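Side-chain contacts in putative capsular polysaccharide biosynthesis protein (Streptococcus pneumoniae serotype 4, PDB 6EWJ), which probably transfers an amino group to a sugar precursor in teichoic acid biosynthesis, using pyridoxal phosphate as cofactor: residues Gly139-Tyr144 against Gln188-Ile193; Ser177-Gly182 against Arg318-Thr323; Lys289-Arg294 against Leu383-Lys388. All coordinates share one frame; numbering follows the deposited sequence.

In the fold
The three contacts run from the mixed seven-stranded sheet, past the cofactor site, to helix 268-299. The centres of contacts 1 and 2 are about 11 Å apart, as are those of contacts 2 and 3. The centres of contacts 1 and 3 are about 21 Å apart, and these two do not touch. Along the chain the segments interleave: 177-182 of contact 2 falls between the two halves of contact 1, and 318-323 between those of contact 3. Contacts 1 and 2 meet where Ser190 OG probably hydrogen-bonds Ser177 OG. Contacts 2 and 3 meet through strands 321-325 and 380-383 of one antiparallel sheet. Contact 2, which holds His179 of the pyridoxal phosphate site, thus links the other two.

Contact 1: Gly139-Tyr144 against Gln188-Ile193; sequences GIVCDY and QPSGSI
The ring of Tyr144 receives the CG2 methyl of Ile193 over one face, while its hydroxyl end reaches Glu136, outside both segments. The contact belongs to the large domain of a fold-type I aminotransferase, which is built round a mixed seven-stranded sheet. It joins the loop leading into helix 144-153 to the turn that follows the short strand 188-189. The methyl does not sit over the middle of the ring. It lies at the root, with Ile193 CG2 3.3 Å from Tyr144 CG and 3.5 Å from Tyr144 CB. Tyr144 CD1 and CD2 are only slightly farther from it, so the methyl is nearly centred between them. The two side chains cross at about a right angle. At chi1 -54° the CG2 branch of Ile193 lies anti to the backbone N and meets the ring, while CG1 leads to Val141.

On that second branch, Ile193 CD1 ends 4.2 Å from Val141 CG1. One isoleucine thus packs against Val141 of the loop and Tyr144 at the start of the helix. Val141 CG2 also approaches the hydroxyl of Ser190, but that oxygen is hydrogen-bonded to Ser177 OG. Tyr185 on strand 184-185 packs against Val141, Tyr144 and Ile193 alike. Asp143 is the N-cap of the helix that Tyr144 begins.

The turn just before Ile193 has its own polar fastening. Pro189 O takes two hydrogen bonds from one residue. Ser192 N gives one at 3.0 Å from Pro189 O. The other, from Ser192 OG, is shorter, 2.6 Å to Pro189 O, and lies in the carbonyl plane on a lone pair.

Contact 2: Ser177-Gly182 against Arg318-Thr323; sequences SAHALG and RHLYIT
This is a buried packing contact between two histidines beside the cofactor site, where the loop after strand 172-177 meets the approach to strand 321-325. No hydrogen bond crosses it. The rings of His179 and His319 are turned obliquely, with centroids 4.8 Å apart and planes at 45°. His319 CD2 lies over one face of the His179 ring, nearer the margin of the ring than its centre, and is 3.5 Å from His179 CG. The first bond of the His319 side chain points at the turn, and CG anti to the backbone N (chi1 174°) lays the ring against His179. His319 CB also rests 3.3 Å from His179 O. Leu320 adds a methyl, with CD1 3.8 Å from His179 CE1.

The two rings have polar partners that help fix their rotation. His179 ND1 is hydrogen-bonded to Ala138 N, and His319 ND1 to Asn206 OD1. His179 is seen to bind pyridoxal phosphate in this protein; the cofactor is absent from this chain. His319 and Leu320 thus pack against a cofactor-binding residue, which Tyr351 of the same site also touches.

His179 sits in a type I turn, Ser177 to Ala180, between strands 172-177 and 184-185. Beyond Leu320, strand 321-325 pairs with 380-383, and Tyr321 packs on helix 268-299.

Contact 3: Lys289-Arg294 against Leu383-Lys388; sequences KDIVDR and LPLHTK
Helix 268-299 runs past the irregular segment after strand 380-383, and the two backbones come nearest at Ile291 and Leu385, whose CA atoms are 7.4 Å apart. The contact packs this long helix against the loop between strand 380-383 and helix 391-409, consistent with the small C-terminal domain of a fold-type I aminotransferase. Leu385 bridges the two backbones. With its CG anti to the backbone N (chi1 -176°), it sends both methyls to the helix, one to each of two successive residues. Leu385 CD1 meets Ile291 CG2 at 3.5 Å, tighter than usual for two carbons. Leu385 CD2 meets Val292 CG2 at 3.6 Å. Ile291 and Leu385 lie alongside, running in opposite senses, whereas the Val292 side chain lies at a slant to that of Leu385. Tyr321 of strand 321-325 packs on both Val292 and Leu385.

Ile291 uses its two branches differently. CG2, anti to the backbone N, serves Leu385. The longer branch brings Ile291 CD1 to 3.4 Å from His386 O. A methyl there touches a carbonyl oxygen without bonding to it.

The His386 side chain starts out away from the helix. Its NE2 is hydrogen-bonded to Pro13 O, near the N-terminal end of the modelled chain, and this bond helps fix the rotation of the imidazole. His386 ND1 accepts a weak bond from Lys388 N at 3.3 Å, which adds little. Lys388 CA lies at the ring edge, in its plane. Arg294 forms a salt bridge with Asp395 of helix 391-409.

No hydrogen bond or salt bridge joins the two segments directly. Their association therefore rests on buried aliphatic packing, with the two methyls of Leu385 set against Ile291 and Val292.

Contact 1: Gly139-Tyr144 against Gln188-Ile193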
ATOM      1  N   GLY A 139      -5.191  -8.840  22.224  1.00 18.64           N
ATOM      2  CA  GLY A 139      -6.569  -9.336  21.971  1.00 19.17           C
ATOM      3  C   GLY A 139      -7.565  -8.905  23.025  1.00 20.09           C
ATOM      4  O   GLY A 139      -8.782  -9.084  22.881  1.00 20.15           O
ATOM      5  N   ILE A 140      -7.056  -8.322  24.085  1.00 20.61           N
ATOM      6  CA  ILE A 140      -7.874  -7.866  25.190  1.00 21.89           C
ATOM      7  C   ILE A 140      -8.497  -6.499  24.831  1.00 21.69           C
ATOM      8  O   ILE A 140      -7.780  -5.528  24.628  1.00 20.52           O
ATOM      9  CB  ILE A 140      -7.005  -7.737  26.451  1.00 22.83           C
ATOM     10  CG1 ILE A 140      -6.308  -9.085  26.740  1.00 23.60           C
ATOM     11  CG2 ILE A 140      -7.854  -7.312  27.642  1.00 24.03           C
ATOM     12  CD1 ILE A 140      -5.092  -8.965  27.620  1.00 24.15           C
ATOM     13  N   VAL A 141      -9.849  -6.441  24.831  1.00 21.98           N
ATOM     14  CA  VAL A 141     -10.584  -5.284  24.354  1.00 22.23           C
ATOM     15  C   VAL A 141     -10.700  -4.311  25.503  1.00 22.65           C
ATOM     16  O   VAL A 141     -10.926  -4.739  26.630  1.00 22.85           O
ATOM     17  CB  VAL A 141     -12.006  -5.658  23.853  1.00 23.24           C
ATOM     18  CG1 VAL A 141     -12.809  -4.418  23.493  1.00 23.52           C
ATOM     19  CG2 VAL A 141     -11.893  -6.543  22.608  1.00 22.72           C
ATOM     20  N   CYS A 142     -10.568  -3.010  25.224  1.00 22.14           N
ATOM     21  CA  CYS A 142     -10.709  -1.965  26.242  1.00 22.93           C
ATOM     22  C   CYS A 142     -12.124  -1.788  26.884  1.00 23.79           C
ATOM     23  O   CYS A 142     -13.118  -2.341  26.432  1.00 23.41           O
ATOM     24  CB  CYS A 142     -10.254  -0.634  25.681  1.00 22.86           C
ATOM     25  SG  CYS A 142      -8.459  -0.659  25.298  1.00 23.02           S
ATOM     26  N   ASP A 143     -12.176  -0.976  27.925  1.00 24.28           N
ATOM     27  CA  ASP A 143     -13.410  -0.683  28.695  1.00 26.20           C
ATOM     28  C   ASP A 143     -14.249   0.303  27.882  1.00 26.07           C
ATOM     29  O   ASP A 143     -14.201   1.520  28.101  1.00 25.73           O
ATOM     30  CB  ASP A 143     -12.938  -0.083  30.050  1.00 27.15           C
ATOM     31  CG  ASP A 143     -14.027   0.156  31.044  1.00 29.26           C
ATOM     32  OD1 ASP A 143     -15.209  -0.138  30.797  1.00 29.94           O
ATOM     33  OD2 ASP A 143     -13.658   0.741  32.103  1.00 30.67           O
ATOM     34  N   TYR A 144     -14.979  -0.220  26.894  1.00 26.36           N
ATOM     35  CA  TYR A 144     -15.750   0.649  25.988  1.00 26.82           C
ATOM     36  C   TYR A 144     -16.888   1.394  26.683  1.00 28.34           C
ATOM     37  O   TYR A 144     -17.153   2.531  26.329  1.00 28.43           O
ATOM     38  CB  TYR A 144     -16.162  -0.064  24.697  1.00 26.63           C
ATOM     39  CG  TYR A 144     -15.047  -0.012  23.695  1.00 25.79           C
ATOM     40  CD1 TYR A 144     -14.054  -0.983  23.681  1.00 25.48           C
ATOM     41  CD2 TYR A 144     -14.932   1.075  22.812  1.00 25.28           C
ATOM     42  CE1 TYR A 144     -13.007  -0.922  22.767  1.00 24.15           C
ATOM     43  CE2 TYR A 144     -13.881   1.158  21.910  1.00 24.70           C
ATOM     44  CZ  TYR A 144     -12.930   0.158  21.891  1.00 24.20           C
ATOM     45  OH  TYR A 144     -11.874   0.235  21.025  1.00 24.08           O
ATOM     46  N   GLN A 188     -19.913  -9.047  22.479  1.00 29.56           N
ATOM     47  CA  GLN A 188     -19.982  -8.473  21.131  1.00 29.43           C
ATOM     48  C   GLN A 188     -18.601  -8.515  20.478  1.00 27.19           C
ATOM     49  O   GLN A 188     -17.610  -8.217  21.148  1.00 26.00           O
ATOM     50  CB  GLN A 188     -20.448  -7.033  21.153  1.00 31.09           C
ATOM     51  CG  GLN A 188     -21.651  -6.654  21.997  1.00 33.88           C
ATOM     52  CD  GLN A 188     -21.593  -5.170  22.370  1.00 36.02           C
ATOM     53  OE1 GLN A 188     -22.279  -4.360  21.773  1.00 38.55           O
ATOM     54  NE2 GLN A 188     -20.739  -4.810  23.366  1.00 36.75           N
ATOM     55  N   PRO A 189     -18.530  -8.826  19.178  1.00 25.95           N
ATOM     56  CA  PRO A 189     -17.220  -8.965  18.503  1.00 24.56           C
ATOM     57  C   PRO A 189     -16.555  -7.657  18.296  1.00 23.80           C
ATOM     58  O   PRO A 189     -17.205  -6.658  17.985  1.00 24.26           O
ATOM     59  CB  PRO A 189     -17.571  -9.617  17.151  1.00 24.54           C
ATOM     60  CG  PRO A 189     -19.043  -9.578  17.037  1.00 25.42           C
ATOM     61  CD  PRO A 189     -19.638  -9.360  18.370  1.00 26.12           C
ATOM     62  N   SER A 190     -15.242  -7.642  18.455  1.00 23.58           N
ATOM     63  CA  SER A 190     -14.445  -6.461  18.092  1.00 23.14           C
ATOM     64  C   SER A 190     -14.768  -6.187  16.631  1.00 22.27           C
ATOM     65  O   SER A 190     -15.007  -7.146  15.852  1.00 21.91           O
ATOM     66  CB  SER A 190     -12.959  -6.675  18.327  1.00 22.98           C
ATOM     67  OG  SER A 190     -12.310  -5.404  18.382  1.00 23.86           O
ATOM     68  N   GLY A 191     -14.917  -4.917  16.305  1.00 21.65           N
ATOM     69  CA  GLY A 191     -15.484  -4.497  15.015  1.00 21.87           C
ATOM     70  C   GLY A 191     -16.845  -3.831  15.212  1.00 23.05           C
ATOM     71  O   GLY A 191     -17.112  -2.809  14.618  1.00 22.73           O
ATOM     72  N   SER A 192     -17.651  -4.401  16.118  1.00 23.76           N
ATOM     73  CA  SER A 192     -18.995  -3.910  16.439  1.00 25.04           C
ATOM     74  C   SER A 192     -19.056  -2.974  17.645  1.00 25.35           C
ATOM     75  O   SER A 192     -20.124  -2.501  17.987  1.00 26.23           O
ATOM     76  CB  SER A 192     -19.939  -5.093  16.695  1.00 25.54           C
ATOM     77  OG  SER A 192     -19.667  -5.745  17.925  1.00 26.24           O
ATOM     78  N   ILE A 193     -17.919  -2.646  18.259  1.00 25.02           N
ATOM     79  CA  ILE A 193     -17.936  -1.926  19.530  1.00 25.50           C
ATOM     80  C   ILE A 193     -17.586  -0.440  19.344  1.00 25.14           C
ATOM     81  O   ILE A 193     -18.322   0.444  19.768  1.00 25.50           O
ATOM     82  CB  ILE A 193     -17.010  -2.603  20.521  1.00 25.58           C
ATOM     83  CG1 ILE A 193     -17.378  -4.084  20.655  1.00 26.40           C
ATOM     84  CG2 ILE A 193     -17.100  -1.919  21.889  1.00 26.59           C
ATOM     85  CD1 ILE A 193     -16.215  -4.956  21.060  1.00 25.90           C
TER

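Contact 2: Ser177-Gly182 against Arg318-Thr323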
ATOM      1  N   SER A 177      -7.637  -2.709  16.499  1.00 18.35           N
ATOM      2  CA  SER A 177      -7.819  -4.162  16.716  1.00 18.16           C
ATOM      3  C   SER A 177      -6.862  -5.042  15.903  1.00 17.37           C
ATOM      4  O   SER A 177      -7.194  -6.151  15.485  1.00 17.58           O
ATOM      5  CB  SER A 177      -9.259  -4.551  16.431  1.00 19.10           C
ATOM      6  OG  SER A 177     -10.083  -4.126  17.494  1.00 20.23           O
ATOM      7  N   ALA A 178      -5.652  -4.574  15.709  1.00 17.06           N
ATOM      8  CA  ALA A 178      -4.677  -5.384  15.029  1.00 17.11           C
ATOM      9  C   ALA A 178      -4.575  -6.775  15.713  1.00 17.43           C
ATOM     10  O   ALA A 178      -4.358  -7.755  15.045  1.00 17.14           O
ATOM     11  CB  ALA A 178      -3.321  -4.664  14.960  1.00 17.04           C
ATOM     12  N   HIS A 179      -4.640  -6.804  17.041  1.00 18.39           N
ATOM     13  CA  HIS A 179      -4.442  -8.006  17.794  1.00 19.12           C
ATOM     14  C   HIS A 179      -5.740  -8.709  18.139  1.00 19.70           C
ATOM     15  O   HIS A 179      -5.707  -9.709  18.844  1.00 20.75           O
ATOM     16  CB  HIS A 179      -3.730  -7.685  19.110  1.00 20.25           C
ATOM     17  CG  HIS A 179      -2.396  -7.027  18.957  1.00 19.81           C
ATOM     18  ND1 HIS A 179      -1.686  -6.589  20.045  1.00 20.65           N
ATOM     19  CD2 HIS A 179      -1.619  -6.762  17.877  1.00 20.59           C
ATOM     20  CE1 HIS A 179      -0.538  -6.067  19.654  1.00 20.65           C
ATOM     21  NE2 HIS A 179      -0.465  -6.160  18.334  1.00 19.75           N
ATOM     22  N   ALA A 180      -6.876  -8.216  17.642  1.00 19.26           N
ATOM     23  CA  ALA A 180      -8.180  -8.534  18.251  1.00 19.37           C
ATOM     24  C   ALA A 180      -9.256  -9.055  17.315  1.00 19.73           C
ATOM     25  O   ALA A 180     -10.429  -9.110  17.705  1.00 19.67           O
ATOM     26  CB  ALA A 180      -8.694  -7.355  19.065  1.00 19.31           C
ATOM     27  N   LEU A 181      -8.876  -9.540  16.124  1.00 20.14           N
ATOM     28  CA  LEU A 181      -9.898 -10.202  15.310  1.00 20.66           C
ATOM     29  C   LEU A 181     -10.422 -11.440  16.065  1.00 21.54           C
ATOM     30  O   LEU A 181      -9.625 -12.335  16.431  1.00 21.36           O
ATOM     31  CB  LEU A 181      -9.385 -10.613  13.972  1.00 20.61           C
ATOM     32  CG  LEU A 181     -10.456 -11.268  13.072  1.00 20.95           C
ATOM     33  CD1 LEU A 181     -11.523 -10.268  12.610  1.00 20.64           C
ATOM     34  CD2 LEU A 181      -9.740 -11.928  11.905  1.00 20.92           C
ATOM     35  N   GLY A 182     -11.748 -11.464  16.311  1.00 21.76           N
ATOM     36  CA  GLY A 182     -12.381 -12.528  17.070  1.00 22.12           C
ATOM     37  C   GLY A 182     -12.484 -12.348  18.576  1.00 22.93           C
ATOM     38  O   GLY A 182     -13.024 -13.200  19.243  1.00 23.16           O
ATOM     39  N   ARG A 318      -6.584 -13.979  22.100  1.00 21.23           N
ATOM     40  CA  ARG A 318      -5.373 -14.616  22.606  1.00 21.71           C
ATOM     41  C   ARG A 318      -4.259 -14.555  21.577  1.00 21.14           C
ATOM     42  O   ARG A 318      -3.747 -15.597  21.105  1.00 20.88           O
ATOM     43  CB  ARG A 318      -5.647 -16.030  23.086  1.00 23.32           C
ATOM     44  CG  ARG A 318      -6.614 -16.055  24.277  1.00 24.32           C
ATOM     45  CD  ARG A 318      -7.018 -17.455  24.653  1.00 25.72           C
ATOM     46  NE  ARG A 318      -7.920 -17.482  25.803  1.00 26.41           N
ATOM     47  CZ  ARG A 318      -9.248 -17.319  25.776  1.00 27.17           C
ATOM     48  NH1 ARG A 318      -9.886 -17.062  24.615  1.00 27.57           N
ATOM     49  NH2 ARG A 318      -9.934 -17.391  26.911  1.00 27.56           N
ATOM     50  N   HIS A 319      -3.962 -13.324  21.187  1.00 20.18           N
ATOM     51  CA  HIS A 319      -2.894 -13.051  20.173  1.00 19.83           C
ATOM     52  C   HIS A 319      -1.460 -13.002  20.731  1.00 19.61           C
ATOM     53  O   HIS A 319      -0.561 -13.624  20.178  1.00 20.01           O
ATOM     54  CB  HIS A 319      -3.192 -11.737  19.448  1.00 19.11           C
ATOM     55  CG  HIS A 319      -2.099 -11.345  18.525  1.00 18.57           C
ATOM     56  ND1 HIS A 319      -1.610 -12.201  17.565  1.00 18.81           N
ATOM     57  CD2 HIS A 319      -1.291 -10.270  18.521  1.00 18.35           C
ATOM     58  CE1 HIS A 319      -0.574 -11.641  16.980  1.00 18.28           C
ATOM     59  NE2 HIS A 319      -0.376 -10.463  17.533  1.00 18.15           N
ATOM     60  N   LEU A 320      -1.284 -12.338  21.866  1.00 19.04           N
ATOM     61  CA  LEU A 320       0.013 -12.333  22.585  1.00 18.84           C
ATOM     62  C   LEU A 320      -0.110 -12.797  24.025  1.00 19.66           C
ATOM     63  O   LEU A 320      -1.073 -12.413  24.741  1.00 19.44           O
ATOM     64  CB  LEU A 320       0.572 -10.930  22.617  1.00 18.29           C
ATOM     65  CG  LEU A 320       0.893 -10.307  21.231  1.00 17.49           C
ATOM     66  CD1 LEU A 320       1.232  -8.851  21.454  1.00 17.21           C
ATOM     67  CD2 LEU A 320       2.004 -11.039  20.504  1.00 17.66           C
ATOM     68  N   TYR A 321       0.871 -13.582  24.467  1.00 19.93           N
ATOM     69  CA  TYR A 321       0.978 -13.910  25.854  1.00 20.46           C
ATOM     70  C   TYR A 321       1.939 -12.949  26.558  1.00 20.22           C
ATOM     71  O   TYR A 321       3.119 -13.239  26.806  1.00 20.16           O
ATOM     72  CB  TYR A 321       1.375 -15.366  26.071  1.00 21.37           C
ATOM     73  CG  TYR A 321       1.002 -15.851  27.444  1.00 22.10           C
ATOM     74  CD1 TYR A 321      -0.324 -16.131  27.751  1.00 22.42           C
ATOM     75  CD2 TYR A 321       1.957 -15.993  28.445  1.00 22.86           C
ATOM     76  CE1 TYR A 321      -0.677 -16.561  29.021  1.00 23.04           C
ATOM     77  CE2 TYR A 321       1.625 -16.462  29.731  1.00 23.34           C
ATOM     78  CZ  TYR A 321       0.308 -16.713  30.006  1.00 23.62           C
ATOM     79  OH  TYR A 321      -0.015 -17.156  31.235  1.00 24.27           O
ATOM     80  N   ILE A 322       1.370 -11.810  26.895  1.00 20.00           N
ATOM     81  CA  ILE A 322       2.056 -10.757  27.623  1.00 20.28           C
ATOM     82  C   ILE A 322       2.164 -11.114  29.111  1.00 21.08           C
ATOM     83  O   ILE A 322       1.147 -11.485  29.753  1.00 21.17           O
ATOM     84  CB  ILE A 322       1.345  -9.400  27.384  1.00 20.01           C
ATOM     85  CG1 ILE A 322       1.497  -9.059  25.868  1.00 19.93           C
ATOM     86  CG2 ILE A 322       1.894  -8.341  28.357  1.00 20.12           C
ATOM     87  CD1 ILE A 322       1.149  -7.663  25.399  1.00 19.79           C
ATOM     88  N   THR A 323       3.390 -11.016  29.643  1.00 21.21           N
ATOM     89  CA  THR A 323       3.650 -11.262  31.054  1.00 22.01           C
ATOM     90  C   THR A 323       4.440 -10.130  31.602  1.00 22.19           C
ATOM     91  O   THR A 323       5.155  -9.434  30.861  1.00 21.76           O
ATOM     92  CB  THR A 323       4.378 -12.592  31.383  1.00 22.84           C
ATOM     93  OG1 THR A 323       5.808 -12.476  31.179  1.00 22.87           O
ATOM     94  CG2 THR A 323       3.808 -13.795  30.573  1.00 22.91           C
TER

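Contact 3: Lys289-Arg294 against Leu383-Lys388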
ATOM      1  N   LYS A 289      -6.657 -20.739  23.017  1.00 30.54           N
ATOM      2  CA  LYS A 289      -7.282 -20.842  24.334  1.00 31.64           C
ATOM      3  C   LYS A 289      -6.596 -21.912  25.187  1.00 32.20           C
ATOM      4  O   LYS A 289      -6.205 -21.659  26.335  1.00 32.51           O
ATOM      5  CB  LYS A 289      -8.782 -21.119  24.181  1.00 32.85           C
ATOM      6  CG  LYS A 289      -9.484 -21.204  25.528  1.00 34.18           C
ATOM      7  CD  LYS A 289     -10.911 -21.725  25.399  1.00 35.80           C
ATOM      8  CE  LYS A 289     -11.844 -20.933  26.345  1.00 36.50           C
ATOM      9  NZ  LYS A 289     -13.293 -21.127  26.001  1.00 37.29           N
ATOM     10  N   ASP A 290      -6.460 -23.103  24.617  1.00 32.56           N
ATOM     11  CA  ASP A 290      -5.813 -24.234  25.290  1.00 32.89           C
ATOM     12  C   ASP A 290      -4.367 -23.940  25.689  1.00 31.88           C
ATOM     13  O   ASP A 290      -3.937 -24.378  26.759  1.00 32.09           O
ATOM     14  CB  ASP A 290      -5.830 -25.470  24.403  1.00 34.04           C
ATOM     15  CG  ASP A 290      -7.240 -25.986  24.104  1.00 34.88           C
ATOM     16  OD1 ASP A 290      -8.246 -25.525  24.687  1.00 34.86           O
ATOM     17  OD2 ASP A 290      -7.330 -26.854  23.211  1.00 36.37           O
ATOM     18  N   ILE A 291      -3.604 -23.250  24.827  1.00 30.46           N
ATOM     19  CA  ILE A 291      -2.234 -22.857  25.175  1.00 29.68           C
ATOM     20  C   ILE A 291      -2.265 -21.850  26.315  1.00 28.78           C
ATOM     21  O   ILE A 291      -1.473 -21.969  27.238  1.00 29.32           O
ATOM     22  CB  ILE A 291      -1.454 -22.277  23.970  1.00 29.19           C
ATOM     23  CG1 ILE A 291      -1.210 -23.386  22.938  1.00 29.72           C
ATOM     24  CG2 ILE A 291      -0.111 -21.670  24.406  1.00 28.93           C
ATOM     25  CD1 ILE A 291      -0.938 -22.875  21.562  1.00 28.75           C
ATOM     26  N   VAL A 292      -3.151 -20.858  26.243  1.00 27.75           N
ATOM     27  CA  VAL A 292      -3.204 -19.818  27.276  1.00 27.83           C
ATOM     28  C   VAL A 292      -3.581 -20.418  28.617  1.00 29.42           C
ATOM     29  O   VAL A 292      -2.949 -20.127  29.630  1.00 29.10           O
ATOM     30  CB  VAL A 292      -4.119 -18.634  26.901  1.00 26.99           C
ATOM     31  CG1 VAL A 292      -4.427 -17.751  28.091  1.00 26.52           C
ATOM     32  CG2 VAL A 292      -3.440 -17.772  25.820  1.00 26.43           C
ATOM     33  N   ASP A 293      -4.576 -21.300  28.619  1.00 30.43           N
ATOM     34  CA  ASP A 293      -4.958 -21.961  29.869  1.00 32.37           C
ATOM     35  C   ASP A 293      -3.787 -22.759  30.457  1.00 33.63           C
ATOM     36  O   ASP A 293      -3.630 -22.805  31.670  1.00 33.08           O
ATOM     37  CB  ASP A 293      -6.200 -22.840  29.674  1.00 33.47           C
ATOM     38  CG  ASP A 293      -7.442 -22.026  29.334  1.00 33.46           C
ATOM     39  OD1 ASP A 293      -7.499 -20.806  29.622  1.00 33.46           O
ATOM     40  OD2 ASP A 293      -8.383 -22.626  28.784  1.00 34.26           O
ATOM     41  N   ARG A 294      -3.000 -23.419  29.594  1.00 34.40           N
ATOM     42  CA  ARG A 294      -1.856 -24.228  30.057  1.00 35.75           C
ATOM     43  C   ARG A 294      -0.776 -23.312  30.664  1.00 34.67           C
ATOM     44  O   ARG A 294      -0.274 -23.561  31.775  1.00 34.44           O
ATOM     45  CB  ARG A 294      -1.321 -25.110  28.916  1.00 36.59           C
ATOM     46  CG  ARG A 294      -0.144 -25.996  29.279  1.00 38.64           C
ATOM     47  CD  ARG A 294       0.323 -26.814  28.099  1.00 39.62           C
ATOM     48  NE  ARG A 294      -0.568 -27.942  27.927  1.00 41.82           N
ATOM     49  CZ  ARG A 294      -0.444 -29.138  28.508  1.00 44.00           C
ATOM     50  NH1 ARG A 294       0.590 -29.445  29.293  1.00 44.71           N
ATOM     51  NH2 ARG A 294      -1.361 -30.045  28.278  1.00 45.63           N
ATOM     52  N   LEU A 383       5.828 -14.139  25.770  1.00 22.02           N
ATOM     53  CA  LEU A 383       6.157 -15.515  25.395  1.00 22.83           C
ATOM     54  C   LEU A 383       5.435 -15.900  24.140  1.00 22.37           C
ATOM     55  O   LEU A 383       4.398 -15.305  23.861  1.00 21.41           O
ATOM     56  CB  LEU A 383       5.727 -16.492  26.493  1.00 23.86           C
ATOM     57  CG  LEU A 383       6.263 -16.208  27.904  1.00 24.60           C
ATOM     58  CD1 LEU A 383       5.734 -17.259  28.864  1.00 25.38           C
ATOM     59  CD2 LEU A 383       7.774 -16.161  27.930  1.00 25.34           C
ATOM     60  N   PRO A 384       5.965 -16.898  23.398  1.00 22.87           N
ATOM     61  CA  PRO A 384       5.376 -17.320  22.162  1.00 22.83           C
ATOM     62  C   PRO A 384       3.917 -17.797  22.363  1.00 23.04           C
ATOM     63  O   PRO A 384       3.614 -18.465  23.368  1.00 23.67           O
ATOM     64  CB  PRO A 384       6.262 -18.498  21.748  1.00 23.80           C
ATOM     65  CG  PRO A 384       7.584 -18.156  22.281  1.00 24.12           C
ATOM     66  CD  PRO A 384       7.229 -17.618  23.648  1.00 23.94           C
ATOM     67  N   LEU A 385       3.042 -17.372  21.466  1.00 22.79           N
ATOM     68  CA  LEU A 385       1.626 -17.813  21.454  1.00 23.46           C
ATOM     69  C   LEU A 385       1.168 -17.876  20.005  1.00 24.27           C
ATOM     70  O   LEU A 385       0.846 -16.855  19.393  1.00 23.80           O
ATOM     71  CB  LEU A 385       0.733 -16.870  22.250  1.00 22.83           C
ATOM     72  CG  LEU A 385      -0.754 -17.256  22.396  1.00 23.18           C
ATOM     73  CD1 LEU A 385      -0.937 -18.633  22.973  1.00 23.91           C
ATOM     74  CD2 LEU A 385      -1.499 -16.229  23.233  1.00 22.97           C
ATOM     75  N   HIS A 386       1.183 -19.095  19.470  1.00 25.80           N
ATOM     76  CA  HIS A 386       0.787 -19.355  18.118  1.00 26.26           C
ATOM     77  C   HIS A 386       0.452 -20.839  18.025  1.00 27.96           C
ATOM     78  O   HIS A 386       0.770 -21.633  18.929  1.00 28.11           O
ATOM     79  CB  HIS A 386       1.936 -19.010  17.164  1.00 25.90           C
ATOM     80  CG  HIS A 386       3.234 -19.681  17.497  1.00 27.23           C
ATOM     81  ND1 HIS A 386       3.540 -20.967  17.106  1.00 28.78           N
ATOM     82  CD2 HIS A 386       4.319 -19.237  18.177  1.00 27.46           C
ATOM     83  CE1 HIS A 386       4.758 -21.279  17.515  1.00 29.44           C
ATOM     84  NE2 HIS A 386       5.247 -20.247  18.184  1.00 28.31           N
ATOM     85  N   THR A 387      -0.119 -21.210  16.883  1.00 29.26           N
ATOM     86  CA  THR A 387      -0.756 -22.530  16.752  1.00 31.09           C
ATOM     87  C   THR A 387       0.177 -23.640  16.275  1.00 32.75           C
ATOM     88  O   THR A 387      -0.270 -24.744  16.063  1.00 33.75           O
ATOM     89  CB  THR A 387      -1.960 -22.411  15.819  1.00 31.32           C
ATOM     90  OG1 THR A 387      -1.585 -21.668  14.649  1.00 30.05           O
ATOM     91  CG2 THR A 387      -3.068 -21.670  16.548  1.00 30.91           C
ATOM     92  N   LYS A 388       1.453 -23.321  16.052  1.00 32.91           N
ATOM     93  CA  LYS A 388       2.479 -24.320  15.824  1.00 34.92           C
ATOM     94  C   LYS A 388       3.177 -24.793  17.108  1.00 35.47           C
ATOM     95  O   LYS A 388       3.958 -25.740  17.059  1.00 36.61           O
ATOM     96  CB  LYS A 388       3.523 -23.792  14.820  1.00 36.10           C
ATOM     97  CG  LYS A 388       2.939 -23.215  13.519  1.00 35.77           C
ATOM     98  CD  LYS A 388       2.325 -24.278  12.630  1.00 37.24           C
ATOM     99  CE  LYS A 388       3.360 -25.109  11.898  1.00 38.32           C
ATOM    100  NZ  LYS A 388       2.661 -25.985  10.914  1.00 38.99           N
TER